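Local coordinates for sugar ABC transporter (PDB 4RXT), which binds a pentose sugar, arabinopyranose, and probably serves as the solute-binding component of an ABC-type carbohydrate transporter, at residues P8-D13 / N49-I54; K12-F17 / G41-T46. All blocks are in the same frame, centred on the assembly; numbering follows the deposited sequence. Where two conformers were deposited one is given.

Contact 1. Residues P8-D13 / N49-I54. With ARA (alpha-L-arabinopyranose), chain B.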
loop_
_atom_site.group_PDB
_atom_site.type_symbol
_atom_site.label_atom_id
_atom_site.label_comp_id
_atom_site.label_asym_id
_atom_site.label_seq_id
_atom_site.Cartn_x
_atom_site.Cartn_y
_atom_site.Cartn_z
ATOM N N PRO A 8 -4.605 10.455 17.750
ATOM C CA PRO A 8 -5.033 9.209 17.158
ATOM C C PRO A 8 -4.426 8.969 15.783
ATOM O O PRO A 8 -4.156 9.917 15.033
ATOM C CB PRO A 8 -6.548 9.357 17.017
ATOM C CG PRO A 8 -6.913 10.507 17.876
ATOM C CD PRO A 8 -5.724 11.390 17.861
ATOM N N ILE A 9 -4.260 7.698 15.469
ATOM C CA ILE A 9 -3.931 7.257 14.111
ATOM C C ILE A 9 -5.065 6.356 13.622
ATOM O O ILE A 9 -5.512 5.441 14.346
ATOM C CB ILE A 9 -2.563 6.517 14.017
ATOM C CG1 ILE A 9 -2.230 6.228 12.542
ATOM C CG2 ILE A 9 -2.473 5.296 14.956
ATOM C CD1 ILE A 9 -0.752 5.951 12.313
ATOM N N ILE A 10 -5.522 6.653 12.409
ATOM C CA ILE A 10 -6.635 5.949 11.794
ATOM C C ILE A 10 -6.105 5.285 10.545
ATOM O O ILE A 10 -5.740 5.941 9.576
ATOM C CB ILE A 10 -7.800 6.909 11.420
ATOM C CG1 ILE A 10 -8.260 7.684 12.655
ATOM C CG2 ILE A 10 -8.963 6.128 10.786
ATOM C CD1 ILE A 10 -9.205 8.824 12.351
ATOM N N VAL A 11 -6.053 3.965 10.581
ATOM C CA VAL A 11 -5.576 3.172 9.461
ATOM C C VAL A 11 -6.739 2.647 8.632
ATOM O O VAL A 11 -7.893 2.766 9.050
ATOM C CB VAL A 11 -4.662 2.034 9.906
ATOM C CG1 VAL A 11 -3.418 2.613 10.594
ATOM C CG2 VAL A 11 -5.409 1.065 10.819
ATOM N N LYS A 12 -6.447 2.110 7.444
ATOM C CA LYS A 12 -7.538 1.587 6.579
ATOM C C LYS A 12 -8.157 0.293 7.127
ATOM O O LYS A 12 -9.315 0.013 6.876
ATOM C CB LYS A 12 -7.042 1.306 5.155
ATOM C CG LYS A 12 -6.471 2.494 4.404
ATOM C CD LYS A 12 -6.264 2.152 2.950
ATOM C CE LYS A 12 -5.639 3.279 2.160
ATOM N NZ LYS A 12 -5.636 2.928 0.706
ATOM N N ASP A 13 -7.340 -0.565 7.765
ATOM C CA ASP A 13 -7.811 -1.902 8.151
ATOM C C ASP A 13 -6.874 -2.459 9.218
ATOM O O ASP A 13 -5.734 -2.807 8.938
ATOM C CB ASP A 13 -7.849 -2.831 6.922
ATOM C CG ASP A 13 -8.317 -4.290 7.254
ATOM O OD1 ASP A 13 -8.475 -4.647 8.447
ATOM O OD2 ASP A 13 -8.487 -5.103 6.323
ATOM N N ASN A 49 -17.376 3.999 4.938
ATOM C CA ASN A 49 -18.262 4.628 5.921
ATOM C C ASN A 49 -17.684 4.449 7.323
ATOM O O ASN A 49 -17.732 5.355 8.145
ATOM C CB ASN A 49 -19.668 4.003 5.865
ATOM C CG ASN A 49 -20.679 4.748 6.705
ATOM O OD1 ASN A 49 -20.741 5.977 6.691
ATOM N ND2 ASN A 49 -21.503 4.015 7.400
ATOM N N GLY A 50 -17.137 3.248 7.572
ATOM C CA GLY A 50 -16.561 2.910 8.841
ATOM C C GLY A 50 -15.448 3.865 9.174
ATOM O O GLY A 50 -15.361 4.373 10.298
ATOM N N GLN A 51 -14.586 4.108 8.208
ATOM C CA GLN A 51 -13.493 5.057 8.438
ATOM C C GLN A 51 -14.002 6.488 8.665
ATOM O O GLN A 51 -13.506 7.203 9.515
ATOM C CB GLN A 51 -12.472 5.024 7.294
ATOM C CG GLN A 51 -11.211 5.750 7.705
ATOM C CD GLN A 51 -10.167 5.863 6.623
ATOM O OE1 GLN A 51 -10.405 6.419 5.566
ATOM N NE2 GLN A 51 -8.991 5.329 6.886
ATOM N N ILE A 52 -14.984 6.895 7.866
ATOM C CA ILE A 52 -15.536 8.240 8.012
ATOM C C ILE A 52 -16.124 8.437 9.431
ATOM O O ILE A 52 -15.892 9.455 10.081
ATOM C CB ILE A 52 -16.559 8.538 6.904
ATOM C CG1 ILE A 52 -15.866 8.603 5.539
ATOM C CG2 ILE A 52 -17.256 9.880 7.171
ATOM C CD1 ILE A 52 -16.849 8.626 4.380
ATOM N N SER A 53 -16.887 7.449 9.881
ATOM C CA SER A 53 -17.461 7.464 11.228
ATOM C C SER A 53 -16.399 7.579 12.309
ATOM O O SER A 53 -16.512 8.374 13.239
ATOM C CB SER A 53 -18.302 6.198 11.464
ATOM O OG SER A 53 -19.459 6.203 10.652
ATOM N N ILE A 54 -15.350 6.789 12.159
ATOM C CA ILE A 54 -14.225 6.823 13.105
ATOM C C ILE A 54 -13.544 8.200 13.118
ATOM O O ILE A 54 -13.263 8.737 14.201
ATOM C CB ILE A 54 -13.217 5.680 12.791
ATOM C CG1 ILE A 54 -13.857 4.336 13.117
ATOM C CG2 ILE A 54 -11.868 5.864 13.519
ATOM C CD1 ILE A 54 -13.141 3.172 12.477
HETATM C C1 ARA B . -0.602 -1.244 0.995
HETATM C C2 ARA B . -1.092 0.111 0.448
HETATM C C3 ARA B . -2.362 0.518 1.175
HETATM C C4 ARA B . -3.415 -0.604 1.147
HETATM C C5 ARA B . -2.828 -1.889 0.740
HETATM O O1 ARA B . 0.121 -1.548 -0.192
HETATM O O2 ARA B . -0.101 1.135 0.657
HETATM O O3 ARA B . -2.818 1.763 0.618
HETATM O O4 ARA B . -4.383 -0.436 0.109
HETATM O O5 ARA B . -1.573 -2.216 1.361
#

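Contact 2. Residues K12-F17 / G41-T46. With ARA (alpha-L-arabinopyranose), chain B.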
loop_
_atom_site.group_PDB
_atom_site.type_symbol
_atom_site.label_atom_id
_atom_site.label_comp_id
_atom_site.label_asym_id
_atom_site.label_seq_id
_atom_site.Cartn_x
_atom_site.Cartn_y
_atom_site.Cartn_z
ATOM N N LYS A 12 -6.447 2.110 7.444
ATOM C CA LYS A 12 -7.538 1.587 6.579
ATOM C C LYS A 12 -8.157 0.293 7.127
ATOM O O LYS A 12 -9.315 0.013 6.876
ATOM C CB LYS A 12 -7.042 1.306 5.155
ATOM C CG LYS A 12 -6.471 2.494 4.404
ATOM C CD LYS A 12 -6.264 2.152 2.950
ATOM C CE LYS A 12 -5.639 3.279 2.160
ATOM N NZ LYS A 12 -5.636 2.928 0.706
ATOM N N ASP A 13 -7.340 -0.565 7.765
ATOM C CA ASP A 13 -7.811 -1.902 8.151
ATOM C C ASP A 13 -6.874 -2.459 9.218
ATOM O O ASP A 13 -5.734 -2.807 8.938
ATOM C CB ASP A 13 -7.849 -2.831 6.922
ATOM C CG ASP A 13 -8.317 -4.290 7.254
ATOM O OD1 ASP A 13 -8.475 -4.647 8.447
ATOM O OD2 ASP A 13 -8.487 -5.103 6.323
ATOM N N THR A 14 -7.377 -2.542 10.439
ATOM C CA THR A 14 -6.560 -2.995 11.583
ATOM C C THR A 14 -6.161 -4.471 11.554
ATOM O O THR A 14 -5.283 -4.857 12.311
ATOM C CB THR A 14 -7.291 -2.724 12.916
ATOM O OG1 THR A 14 -8.538 -3.454 12.936
ATOM C CG2 THR A 14 -7.531 -1.220 13.125
ATOM N N THR A 15 -6.801 -5.268 10.703
ATOM C CA THR A 15 -6.515 -6.701 10.563
ATOM C C THR A 15 -5.409 -7.039 9.561
ATOM O O THR A 15 -5.009 -8.181 9.438
ATOM C CB THR A 15 -7.786 -7.483 10.146
ATOM O OG1 THR A 15 -8.119 -7.204 8.778
ATOM C CG2 THR A 15 -8.977 -7.123 11.043
ATOM N N SER A 16 -4.921 -6.038 8.854
ATOM C CA SER A 16 -3.906 -6.209 7.812
ATOM C C SER A 16 -2.505 -6.080 8.408
ATOM O O SER A 16 -2.250 -5.167 9.151
ATOM C CB SER A 16 -4.112 -5.102 6.763
ATOM O OG SER A 16 -3.000 -4.955 5.875
ATOM N N PHE A 17 -1.601 -6.996 8.062
ATOM C CA PHE A 17 -0.227 -6.912 8.557
ATOM C C PHE A 17 0.439 -5.596 8.187
ATOM O O PHE A 17 1.209 -5.047 8.964
ATOM C CB PHE A 17 0.597 -8.059 8.022
ATOM C CG PHE A 17 2.003 -8.089 8.522
ATOM C CD1 PHE A 17 2.272 -8.429 9.822
ATOM C CD2 PHE A 17 3.043 -7.775 7.676
ATOM C CE1 PHE A 17 3.590 -8.478 10.271
ATOM C CE2 PHE A 17 4.349 -7.827 8.090
ATOM C CZ PHE A 17 4.624 -8.158 9.400
ATOM N N GLY A 41 -9.390 2.419 13.489
ATOM C CA GLY A 41 -9.598 1.949 12.131
ATOM C C GLY A 41 -10.683 0.886 12.033
ATOM O O GLY A 41 -11.019 0.214 13.024
ATOM N N ALA A 42 -11.266 0.783 10.837
ATOM C CA ALA A 42 -12.221 -0.245 10.509
ATOM C C ALA A 42 -11.460 -1.547 10.294
ATOM O O ALA A 42 -10.222 -1.598 10.415
ATOM C CB ALA A 42 -13.047 0.148 9.273
ATOM N N GLN A 43 -12.210 -2.599 9.997
ATOM C CA GLN A 43 -11.625 -3.969 9.864
ATOM C C GLN A 43 -11.692 -4.408 8.396
ATOM O O GLN A 43 -11.597 -5.590 8.064
ATOM C CB GLN A 43 -12.352 -4.947 10.767
ATOM C CG GLN A 43 -11.954 -4.867 12.234
ATOM C CD GLN A 43 -12.321 -3.535 12.860
ATOM O OE1 GLN A 43 -11.441 -2.781 13.325
ATOM N NE2 GLN A 43 -13.616 -3.233 12.881
ATOM N N ALA A 44 -11.844 -3.429 7.504
ATOM C CA ALA A 44 -11.789 -3.688 6.075
ATOM C C ALA A 44 -11.466 -2.385 5.382
ATOM O O ALA A 44 -12.046 -1.361 5.715
ATOM C CB ALA A 44 -13.095 -4.236 5.544
ATOM N N GLU A 45 -10.593 -2.435 4.379
ATOM C CA GLU A 45 -10.287 -1.241 3.550
ATOM C C GLU A 45 -11.530 -0.747 2.777
ATOM O O GLU A 45 -11.665 0.444 2.411
ATOM C CB GLU A 45 -9.146 -1.503 2.545
ATOM C CG GLU A 45 -7.823 -1.845 3.190
ATOM C CD GLU A 45 -6.594 -1.562 2.338
ATOM O OE1 GLU A 45 -6.709 -1.250 1.138
ATOM O OE2 GLU A 45 -5.506 -1.717 2.922
ATOM N N THR A 46 -12.443 -1.661 2.517
ATOM C CA THR A 46 -13.653 -1.366 1.761
ATOM C C THR A 46 -14.730 -0.717 2.608
ATOM O O THR A 46 -15.751 -0.267 2.081
ATOM C CB THR A 46 -14.232 -2.668 1.162
ATOM O OG1 THR A 46 -14.406 -3.645 2.208
ATOM C CG2 THR A 46 -13.299 -3.214 0.118
HETATM C C1 ARA B . -0.602 -1.244 0.995
HETATM C C2 ARA B . -1.092 0.111 0.448
HETATM C C3 ARA B . -2.362 0.518 1.175
HETATM C C4 ARA B . -3.415 -0.604 1.147
HETATM C C5 ARA B . -2.828 -1.889 0.740
HETATM O O1 ARA B . 0.121 -1.548 -0.192
HETATM O O2 ARA B . -0.101 1.135 0.657
HETATM O O3 ARA B . -2.818 1.763 0.618
HETATM O O4 ARA B . -4.383 -0.436 0.109
HETATM O O5 ARA B . -1.573 -2.216 1.361
HETATM O O HOH W 1 -10.568 2.656 8.767
HETATM O O HOH W 2 -7.561 1.160 0.007
HETATM O O HOH W 3 -10.209 -7.086 5.946
HETATM O O HOH W 4 -10.755 -8.648 8.613
HETATM O O HOH W 5 -2.914 -3.786 2.728
#

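Contact 1. Residues P8-D13 / N49-I54
Strand 9-11 runs almost antiparallel to helix 48-60, with segment axes 9.6 Å apart at an angle of 174°, and Ile10 meets Gln51 and Ile54 across the gap. Ile10 is the strand residue whose side chain is directed at the helix. Its CG2 branch meets two helix residues one turn apart. CG2 of Ile10 lies 3.8 Å from CG of Gln51 and 4.0 Å from CG2 of Ile54. With CG1 beside the backbone N (chi1 -56°), CG2 falls anti to it and faces the helix. CG1 and CD1 of Ile10 run past CG2 of Ile54, and the two isoleucine side chains point in opposite directions. Leu40 and Ile68, from the two strands flanking 9-11, border the same apolar patch.

Gln51 extends from the helix with CG anti to its backbone N (chi1 -166°). This carries the amide beyond Ile10 toward Val11 and Lys12. There NE2 of Gln51 lies 3.5 Å from O of Val11 but is not hydrogen-bonded to it. The amide is held instead by the loop after strand 66-68: OE1 accepts from the backbone N of Thr71, and NE2 donates to O of Ser69. Both polar atoms of this buried amide are therefore satisfied.

The first bond of the Lys12 side chain leads away from the helix. The extended chain brings NZ of Lys12 within 3.1 Å of O3 of arabinopyranose, to which it donates a hydrogen bond. The arrangement is a helix packed on a parallel sheet, as in the Rossmann-like lobes of periplasmic binding proteins, with the sugar site at the C-terminal ends of the strands.

Contact 2. Residues K12-F17 / G41-T46
Gly41 packs against the methyl group of Thr14, with O of Gly41 3.8 Å from CG2 of Thr14. At Ala42 the backbones are joined. N of Thr14 donates to O of Ala42 at 3.0 Å, nearly straight (165°), and CA of Asp13 makes a C-H...O contact with the same oxygen.

Gln43 lies beside the carboxylate of Asp13, whose OD1 is 3.2 Å from C of Gln43. That OD1 is gripped by N and OG1 of Thr15 from one face of its plane, the first bond forming an Asx turn. The chi1 of 179° sets the Asp13 carboxylate beside its own carbonyl carbon, where it can accept from Thr15. A water donates to both OD2 of Asp13 and O of Gln43. CA of Ala44 lies 3.6 Å from OD2 of Asp13.

Glu45 crosses Lys12, with CD of Glu45 3.8 Å from CD of Lys12. CG of Glu45 also touches CB of Asp13. OE1 of Glu45 accepts from O4 of the sugar at 2.7 Å. NZ of Lys12 is 4.3 Å from OE1 of Glu45, beyond a salt bridge, and a water lies between them. The opposite charges probably stabilise each other beside the sugar. NE1 of Trp19 donates to OE2 of Glu45 and helps fix the carboxylate.

The two loops follow neighbouring parallel strands, 9-11 and 39-41. They lead into helices 17-33 and 48-60, with Ser16 as N-cap of the first.

Overall arrangement
From the N terminus, the chain runs through strand 9-11 and the loop before helix 17-33. Strand 9-11, helix 17-33 and strand 39-41 form the first beta-alpha-beta crossover. Contact 2 closes this excursion by joining the loops beyond the two strands. Contact 1 closes a longer one, bringing helix 48-60 back against the first strand. The connection spanned by contact 2 is thus nested inside that of contact 1. The first segments of the two contacts overlap at Lys12 and Asp13. They also touch directly, with CD1 of Ile54 3.4 Å from C of Gly41. Together they link the apolar sheet-helix layer of one lobe to the sugar-binding loops.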